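Long-range contact in transmembrane beta-barrels (Synthetic construct, PDB 6X9Z), which is a de novo designed protein that folds into a closed eight-stranded antiparallel barrel meant to span a lipid membrane: residues V22-G27 / Y42-S47. Sequence-based numbering, arbitrary orientation.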
loop_
_atom_site.group_PDB
_atom_site.type_symbol
_atom_site.label_atom_id
_atom_site.label_comp_id
_atom_site.label_asym_id
_atom_site.label_seq_id
_atom_site.Cartn_x
_atom_site.Cartn_y
_atom_site.Cartn_z
ATOM N N VAL A 22 -3.093 -1.783 -15.471
ATOM C CA VAL A 22 -2.713 -2.669 -14.376
ATOM C C VAL A 22 -1.382 -2.189 -13.817
ATOM O O VAL A 22 -0.446 -1.922 -14.580
ATOM C CB VAL A 22 -2.611 -4.138 -14.839
ATOM C CG1 VAL A 22 -2.023 -5.011 -13.742
ATOM C CG2 VAL A 22 -3.978 -4.667 -15.266
ATOM N N ASP A 23 -1.304 -2.058 -12.495
ATOM C CA ASP A 23 -0.062 -1.725 -11.812
ATOM C C ASP A 23 0.467 -2.942 -11.068
ATOM O O ASP A 23 -0.301 -3.770 -10.572
ATOM C CB ASP A 23 -0.244 -0.582 -10.802
ATOM C CG ASP A 23 -0.842 0.669 -11.419
ATOM O OD1 ASP A 23 -2.080 0.822 -11.360
ATOM O OD2 ASP A 23 -0.078 1.505 -11.951
ATOM N N VAL A 24 1.788 -3.036 -10.990
ATOM C CA VAL A 24 2.468 -3.908 -10.041
ATOM C C VAL A 24 3.344 -3.010 -9.177
ATOM O O VAL A 24 4.175 -2.257 -9.700
ATOM C CB VAL A 24 3.289 -5.004 -10.743
ATOM C CG1 VAL A 24 2.366 -6.063 -11.322
ATOM C CG2 VAL A 24 4.150 -4.414 -11.845
ATOM N N VAL A 25 3.131 -3.058 -7.865
ATOM C CA VAL A 25 3.802 -2.164 -6.935
ATOM C C VAL A 25 4.532 -3.004 -5.901
ATOM O O VAL A 25 3.938 -3.891 -5.274
ATOM C CB VAL A 25 2.813 -1.197 -6.258
ATOM C CG1 VAL A 25 3.531 -0.297 -5.274
ATOM C CG2 VAL A 25 2.083 -0.359 -7.307
ATOM N N GLY A 26 5.824 -2.735 -5.741
ATOM C CA GLY A 26 6.605 -3.321 -4.667
ATOM C C GLY A 26 7.123 -2.225 -3.761
ATOM O O GLY A 26 7.556 -1.172 -4.245
ATOM N N GLY A 27 7.078 -2.446 -2.450
ATOM C CA GLY A 27 7.495 -1.410 -1.524
ATOM C C GLY A 27 7.560 -1.830 -0.068
ATOM O O GLY A 27 7.714 -3.019 0.234
ATOM N N TYR A 42 7.928 1.295 -5.279
ATOM C CA TYR A 42 8.205 1.479 -6.696
ATOM C C TYR A 42 7.186 0.666 -7.478
ATOM O O TYR A 42 6.981 -0.521 -7.193
ATOM C CB TYR A 42 9.631 1.049 -7.041
ATOM C CG TYR A 42 10.053 1.339 -8.467
ATOM C CD1 TYR A 42 10.682 2.532 -8.801
ATOM C CD2 TYR A 42 9.829 0.415 -9.477
ATOM C CE1 TYR A 42 11.073 2.795 -10.105
ATOM C CE2 TYR A 42 10.214 0.670 -10.780
ATOM C CZ TYR A 42 10.838 1.860 -11.088
ATOM O OH TYR A 42 11.225 2.119 -12.386
ATOM N N GLY A 43 6.541 1.308 -8.445
ATOM C CA GLY A 43 5.480 0.664 -9.181
ATOM C C GLY A 43 5.645 0.789 -10.678
ATOM O O GLY A 43 6.293 1.717 -11.174
ATOM N N TRP A 44 5.062 -0.156 -11.404
ATOM C CA TRP A 44 5.073 -0.160 -12.857
ATOM C C TRP A 44 3.646 -0.324 -13.352
ATOM O O TRP A 44 2.916 -1.196 -12.872
ATOM C CB TRP A 44 5.967 -1.283 -13.395
ATOM C CG TRP A 44 5.865 -1.468 -14.872
ATOM C CD1 TRP A 44 6.518 -0.759 -15.835
ATOM C CD2 TRP A 44 5.060 -2.433 -15.559
ATOM N NE1 TRP A 44 6.169 -1.221 -17.082
ATOM C CE2 TRP A 44 5.274 -2.249 -16.939
ATOM C CE3 TRP A 44 4.180 -3.434 -15.142
ATOM C CZ2 TRP A 44 4.639 -3.028 -17.902
ATOM C CZ3 TRP A 44 3.548 -4.203 -16.097
ATOM C CH2 TRP A 44 3.781 -3.998 -17.462
ATOM N N ASN A 45 3.250 0.523 -14.301
ATOM C CA ASN A 45 1.931 0.475 -14.911
ATOM C C ASN A 45 2.071 -0.044 -16.334
ATOM O O ASN A 45 2.977 0.365 -17.065
ATOM C CB ASN A 45 1.280 1.863 -14.897
ATOM C CG ASN A 45 -0.129 1.866 -15.474
ATOM O OD1 ASN A 45 -0.322 2.057 -16.675
ATOM N ND2 ASN A 45 -1.121 1.680 -14.612
ATOM N N ASN A 46 1.178 -0.958 -16.723
ATOM C CA ASN A 46 1.297 -1.593 -18.033
ATOM C C ASN A 46 1.057 -0.636 -19.187
ATOM O O ASN A 46 0.958 -1.100 -20.326
ATOM C CB ASN A 46 0.343 -2.784 -18.143
ATOM C CG ASN A 46 -1.108 -2.376 -18.066
ATOM O OD1 ASN A 46 -1.435 -1.288 -17.599
ATOM N ND2 ASN A 46 -1.992 -3.257 -18.512
ATOM N N SER A 47 0.936 0.670 -18.954
ATOM C CA SER A 47 0.956 1.652 -20.026
ATOM C C SER A 47 2.337 2.277 -20.195
ATOM O O SER A 47 2.452 3.357 -20.788
ATOM C CB SER A 47 -0.097 2.734 -19.781
ATOM O OG SER A 47 0.214 3.509 -18.638
#
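Tyr42 and Gly26 form an antiparallel hydrogen-bonded pair, Tyr42 N giving to Gly26 O and Gly26 N to Tyr42 O, while the phenol ring leads away from residues 22-27. Gly43 faces Val25 in a non-hydrogen-bonded pair, CA to CA 4.0 Å; Val25 CG2 lies where a beta carbon on Gly43 would come. Trp44 exchanges two backbone hydrogen bonds with Val24, and their side chains lie alongside each other on the outer surface; Val24 CG2 meets the indole at its edge, 3.4 Å from Trp44 CE3. Asn45 faces the buried interior; with CG anti to the backbone N (chi1 -178°), its ND2 is carried to Asp23 OD2 at 2.9 Å, above the carboxylate plane, the two flat groups 53° apart. Asn45 ND2 also bonds to Thr21 OG1, and Asn17 ND2 to Asp23 OD1. With an alanine here, Asp23 OD2 would probably lose this donor and the turn beyond its anchor, since Asn45 OD1 accepts from Ser47 N in an Asx turn. Asn46 finishes the pairing: its OD1 takes Val22 N at 2.7 Å, and its N gives to Val22 O. Asp23, Val25, Gly43 and Asn45 inward, Val24, Tyr42 and Trp44 outward: the in-out alternation of a transmembrane beta-barrel hairpin.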